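Local coordinates for protein histone-lysine N-methyltransferase SETMAR (Homo sapiens, PDB 3F2K) that joins a histone-lysine methyltransferase to a DNA-binding mariner transposase domain and acts in double-strand break repair and restart of stalled replication forks, at residues V17-S20 / L21-N25; E104-E107 / M108-L112. All coordinates share one frame; numbering follows the deposited sequence.

Contact 1 of 2, residues V17-S20 / L21-N25; sequences VSSS and LILRN
Val17 and Leu21 run alongside each other, one turn apart on helix 8-27 of the mariner transposase domain. Their methyl groups supply the apolar contact, with Val17 CG1 3.6 Å from Leu21 CD1. Val17 holds CG1 anti to the backbone N (chi1 175°), beside the carbonyl carbon, and this brings the methyl up against the leucine. Leu21 CG also sits 3.3 Å from Val17 O, the carbonyl that accepts Leu21 N at 2.9 Å. Next, Ser18 O takes the amide of Ile22 in a nearly straight bond (166°), and Ile22 CG1 folds back to 3.2 Å from the same Ser18 O. The Ser18 hydroxyl turns to Arg14 O, a turn earlier. Ser19 O accepts Leu23 N at 3.1 Å, while Ser19 OG approaches Leu23 CD1 loosely. Ser20 O receives Arg24 N at 2.8 Å, and the Ser20 hydroxyl is bonded to Glu16 O. With its chain straight as far as NE, Arg24 carries its guanidinium away from this turn to a salt bridge with Glu150 and a cation-pi contact with Phe30. Ser18 and Ile22 face helix 202-219. Between the two segments, therefore, the hydrogen bonds are all backbone i to i+4 bonds, while the hydroxyls of Ser18 and Ser20 are bonded to carbonyls of the preceding turn and the Val17-Leu21 pair forms an apolar patch that meets loop residues, Val17 on Pro155 and Leu21 on Leu152.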
loop_
_atom_site.group_PDB
_atom_site.type_symbol
_atom_site.label_atom_id
_atom_site.label_comp_id
_atom_site.label_asym_id
_atom_site.label_seq_id
_atom_site.Cartn_x
_atom_site.Cartn_y
_atom_site.Cartn_z
ATOM N N VAL A 17 9.195 -10.955 11.441
ATOM C CA VAL A 17 8.253 -10.919 10.269
ATOM C C VAL A 17 8.964 -11.090 8.953
ATOM O O VAL A 17 8.517 -11.870 8.121
ATOM C CB VAL A 17 7.448 -9.605 10.219
ATOM C CG1 VAL A 17 6.639 -9.578 8.979
ATOM C CG2 VAL A 17 6.513 -9.488 11.418
ATOM N N SER A 18 10.091 -10.406 8.778
ATOM C CA SER A 18 10.900 -10.538 7.560
ATOM C C SER A 18 11.341 -11.942 7.301
ATOM O O SER A 18 11.131 -12.473 6.212
ATOM C CB SER A 18 12.115 -9.597 7.591
ATOM O OG SER A 18 11.628 -8.247 7.442
ATOM N N SER A 19 11.975 -12.543 8.314
ATOM C CA SER A 19 12.501 -13.900 8.181
ATOM C C SER A 19 11.366 -14.907 7.845
ATOM O O SER A 19 11.513 -15.778 6.943
ATOM C CB SER A 19 13.260 -14.300 9.494
ATOM O OG SER A 19 13.596 -15.715 9.490
ATOM N N SER A 20 10.249 -14.754 8.525
ATOM C CA SER A 20 9.082 -15.647 8.385
ATOM C C SER A 20 8.465 -15.530 7.017
ATOM O O SER A 20 8.141 -16.564 6.398
ATOM C CB SER A 20 8.067 -15.367 9.494
ATOM O OG SER A 20 8.576 -15.874 10.707
ATOM N N LEU A 21 8.406 -14.302 6.483
ATOM C CA LEU A 21 7.826 -14.058 5.149
ATOM C C LEU A 21 8.703 -14.538 4.026
ATOM O O LEU A 21 8.199 -15.076 3.032
ATOM C CB LEU A 21 7.437 -12.564 4.922
ATOM C CG LEU A 21 6.244 -12.120 5.791
ATOM C CD1 LEU A 21 5.843 -10.639 5.586
ATOM C CD2 LEU A 21 4.994 -13.046 5.640
ATOM N N ILE A 22 10.008 -14.380 4.170
ATOM C CA ILE A 22 10.896 -14.956 3.177
ATOM C C ILE A 22 10.718 -16.484 3.119
ATOM O O ILE A 22 10.599 -17.003 2.026
ATOM C CB ILE A 22 12.403 -14.677 3.434
ATOM C CG1 ILE A 22 12.667 -13.204 3.477
ATOM C CG2 ILE A 22 13.270 -15.277 2.306
ATOM C CD1 ILE A 22 14.156 -12.868 4.075
ATOM N N LEU A 23 10.739 -17.170 4.259
ATOM C CA LEU A 23 10.540 -18.633 4.294
ATOM C C LEU A 23 9.163 -19.048 3.792
ATOM O O LEU A 23 9.052 -19.994 2.970
ATOM C CB LEU A 23 10.810 -19.176 5.683
ATOM C CG LEU A 23 12.294 -19.110 6.117
ATOM C CD1 LEU A 23 12.226 -19.216 7.646
ATOM C CD2 LEU A 23 12.925 -20.369 5.493
ATOM N N ARG A 24 8.111 -18.300 4.205
ATOM C CA ARG A 24 6.777 -18.573 3.662
ATOM C C ARG A 24 6.744 -18.528 2.111
ATOM O O ARG A 24 6.213 -19.438 1.442
ATOM C CB ARG A 24 5.723 -17.605 4.252
ATOM C CG ARG A 24 4.314 -17.928 3.688
ATOM C CD ARG A 24 3.232 -17.051 4.370
ATOM N NE ARG A 24 1.941 -17.191 3.699
ATOM C CZ ARG A 24 0.818 -16.543 4.003
ATOM N NH1 ARG A 24 0.767 -15.687 5.036
ATOM N NH2 ARG A 24 -0.278 -16.788 3.245
ATOM N N ASN A 25 7.272 -17.454 1.540
ATOM C CA ASN A 25 7.261 -17.344 0.091
ATOM C C ASN A 25 8.123 -18.437 -0.568
ATOM O O ASN A 25 7.778 -18.907 -1.656
ATOM C CB ASN A 25 7.772 -15.988 -0.324
ATOM C CG ASN A 25 7.465 -15.657 -1.739
ATOM O OD1 ASN A 25 6.294 -15.546 -2.129
ATOM N ND2 ASN A 25 8.522 -15.441 -2.541
#

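Contact 2 of 2, residues E104-E107 / M108-L112; sequences EIDE and MNQKL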
loop_
_atom_site.group_PDB
_atom_site.type_symbol
_atom_site.label_atom_id
_atom_site.label_comp_id
_atom_site.label_asym_id
_atom_site.label_seq_id
_atom_site.Cartn_x
_atom_site.Cartn_y
_atom_site.Cartn_z
ATOM N N GLU A 104 -14.348 1.236 1.580
ATOM C CA GLU A 104 -13.324 1.323 0.545
ATOM C C GLU A 104 -12.818 -0.049 0.115
ATOM O O GLU A 104 -12.577 -0.285 -1.086
ATOM C CB GLU A 104 -12.168 2.187 1.060
ATOM C CG GLU A 104 -12.543 3.724 1.019
ATOM C CD GLU A 104 -12.884 4.299 -0.387
ATOM O OE1 GLU A 104 -12.246 3.965 -1.408
ATOM O OE2 GLU A 104 -13.801 5.161 -0.468
ATOM N N ILE A 105 -12.621 -0.934 1.079
ATOM C CA ILE A 105 -12.180 -2.337 0.802
ATOM C C ILE A 105 -13.244 -3.044 -0.044
ATOM O O ILE A 105 -12.930 -3.701 -1.024
ATOM C CB ILE A 105 -11.988 -3.079 2.116
ATOM C CG1 ILE A 105 -10.703 -2.601 2.822
ATOM C CG2 ILE A 105 -11.928 -4.604 1.938
ATOM C CD1 ILE A 105 -10.630 -3.186 4.274
ATOM N N ASP A 106 -14.506 -2.872 0.318
ATOM C CA ASP A 106 -15.608 -3.447 -0.514
ATOM C C ASP A 106 -15.534 -2.944 -1.963
ATOM O O ASP A 106 -15.672 -3.750 -2.909
ATOM C CB ASP A 106 -16.953 -3.094 0.107
ATOM C CG ASP A 106 -18.008 -4.066 -0.223
ATOM O OD1 ASP A 106 -18.472 -4.049 -1.398
ATOM O OD2 ASP A 106 -18.440 -4.764 0.696
ATOM N N GLU A 107 -15.338 -1.641 -2.162
ATOM C CA GLU A 107 -15.306 -1.057 -3.528
ATOM C C GLU A 107 -14.070 -1.585 -4.246
ATOM O O GLU A 107 -14.181 -1.982 -5.417
ATOM C CB GLU A 107 -15.257 0.473 -3.474
ATOM C CG GLU A 107 -15.405 1.128 -4.856
ATOM C CD GLU A 107 -15.444 2.652 -4.828
ATOM O OE1 GLU A 107 -15.656 3.238 -3.745
ATOM O OE2 GLU A 107 -15.266 3.254 -5.931
HETATM N N MSE A 108 -12.924 -1.535 -3.557
HETATM C CA MSE A 108 -11.656 -2.091 -4.139
HETATM C C MSE A 108 -11.842 -3.567 -4.588
HETATM O O MSE A 108 -11.363 -3.939 -5.671
HETATM C CB MSE A 108 -10.517 -2.020 -3.153
HETATM C CG MSE A 108 -9.162 -2.713 -3.699
HETATM SE SE MSE A 108 -9.064 -4.480 -3.323
HETATM C CE MSE A 108 -9.226 -4.497 -1.365
ATOM N N ASN A 109 -12.461 -4.371 -3.725
ATOM C CA ASN A 109 -12.646 -5.750 -4.024
ATOM C C ASN A 109 -13.544 -5.941 -5.283
ATOM O O ASN A 109 -13.291 -6.863 -6.091
ATOM C CB ASN A 109 -13.190 -6.508 -2.809
ATOM C CG ASN A 109 -13.232 -8.021 -3.048
ATOM O OD1 ASN A 109 -12.196 -8.646 -3.248
ATOM N ND2 ASN A 109 -14.487 -8.593 -3.120
ATOM N N GLN A 110 -14.547 -5.060 -5.480
ATOM C CA GLN A 110 -15.372 -5.227 -6.676
ATOM C C GLN A 110 -14.500 -4.986 -7.932
ATOM O O GLN A 110 -14.636 -5.653 -8.984
ATOM C CB GLN A 110 -16.558 -4.278 -6.700
ATOM C CG GLN A 110 -17.504 -4.503 -5.520
ATOM C CD GLN A 110 -18.702 -3.543 -5.679
ATOM O OE1 GLN A 110 -18.567 -2.321 -5.623
ATOM N NE2 GLN A 110 -19.836 -4.117 -5.961
ATOM N N LYS A 111 -13.665 -3.976 -7.850
ATOM C CA LYS A 111 -12.761 -3.693 -8.984
ATOM C C LYS A 111 -11.760 -4.802 -9.260
ATOM O O LYS A 111 -11.459 -5.080 -10.426
ATOM C CB LYS A 111 -12.037 -2.346 -8.781
ATOM C CG LYS A 111 -12.991 -1.173 -8.872
ATOM C CD LYS A 111 -12.321 0.108 -8.537
ATOM C CE LYS A 111 -13.250 1.318 -8.711
ATOM N NZ LYS A 111 -12.403 2.593 -8.705
ATOM N N LEU A 112 -11.233 -5.414 -8.195
ATOM C CA LEU A 112 -10.294 -6.525 -8.306
ATOM C C LEU A 112 -11.005 -7.676 -8.998
ATOM O O LEU A 112 -10.445 -8.321 -9.917
ATOM C CB LEU A 112 -9.850 -6.955 -6.905
ATOM C CG LEU A 112 -8.926 -8.160 -6.858
ATOM C CD1 LEU A 112 -7.622 -7.832 -7.665
ATOM C CD2 LEU A 112 -8.593 -8.621 -5.429
HETATM O O HOH W 1 -16.749 -6.534 -2.591
HETATM O O HOH W 2 -18.932 -1.535 -2.959
HETATM O O HOH W 3 -14.269 4.604 -7.737
#
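The flat groups of Asp106 and Gln110 meet through water and do not stack: one water donates to both Asp106 OD1 and Gln110 OE1, at 2.8 Å from the latter. A second water donates to Asp106 O and accepts from Asn109 ND2 at 3.1 Å, and Asn109 OD1 is hydrogen-bonded to Tyr149 OH, which holds the amide at both ends. The carboxylate of Glu107 has no side chain of 108-112 over either face; Lys111 comes alongside its OE2 end instead. Lys111 NZ stops 4.0 Å from Glu107 OE2, too far for a salt bridge, and a third water spans the two groups. The two extended chains run off the helix together, Lys111 setting out with CG anti to its carbonyl carbon (chi1 -68°), which runs its methylenes past Glu107 O. Lys111 NZ is also hydrogen-bonded to His86, so an alanine here would probably leave that imidazole and the bridging water without their nitrogen partner. Backbone bonds carry the turn beneath, Met108 N to Glu104 O (2.8 Å) being nearly straight at 169°. On the buried side Met108, present as selenomethionine, bends CE loosely toward Ile105 CG2. Helix 98-115 packs against both the sheet and helix 140-147 of the RNase H-like domain: Met108 lies on strands 83-89 and 72-80, Ile105 on Trp78 and on helix 140-147, and Asp106 forms a salt bridge to Lys143 of that same helix.

Contacts 1 and 2 are both successive turns of single helices, and each is partly buried, with one flank packed on the protein and the other more exposed. They do not touch: their centres lie 27 Å apart and they share no helix or strand. Contact 1 belongs to helix 8-27, set toward the periphery, where it leans on another helix and on loops; contact 2 belongs to helix 98-115, nearer the middle of the chain and laid against the central sheet. The chemistry follows. In contact 1 an aliphatic pair accompanies Ser18 and Ser20, bonded to carbonyls of their own helix, whereas contact 2 combines a buried apolar flank with acidic, amide and lysine groups joined by waters.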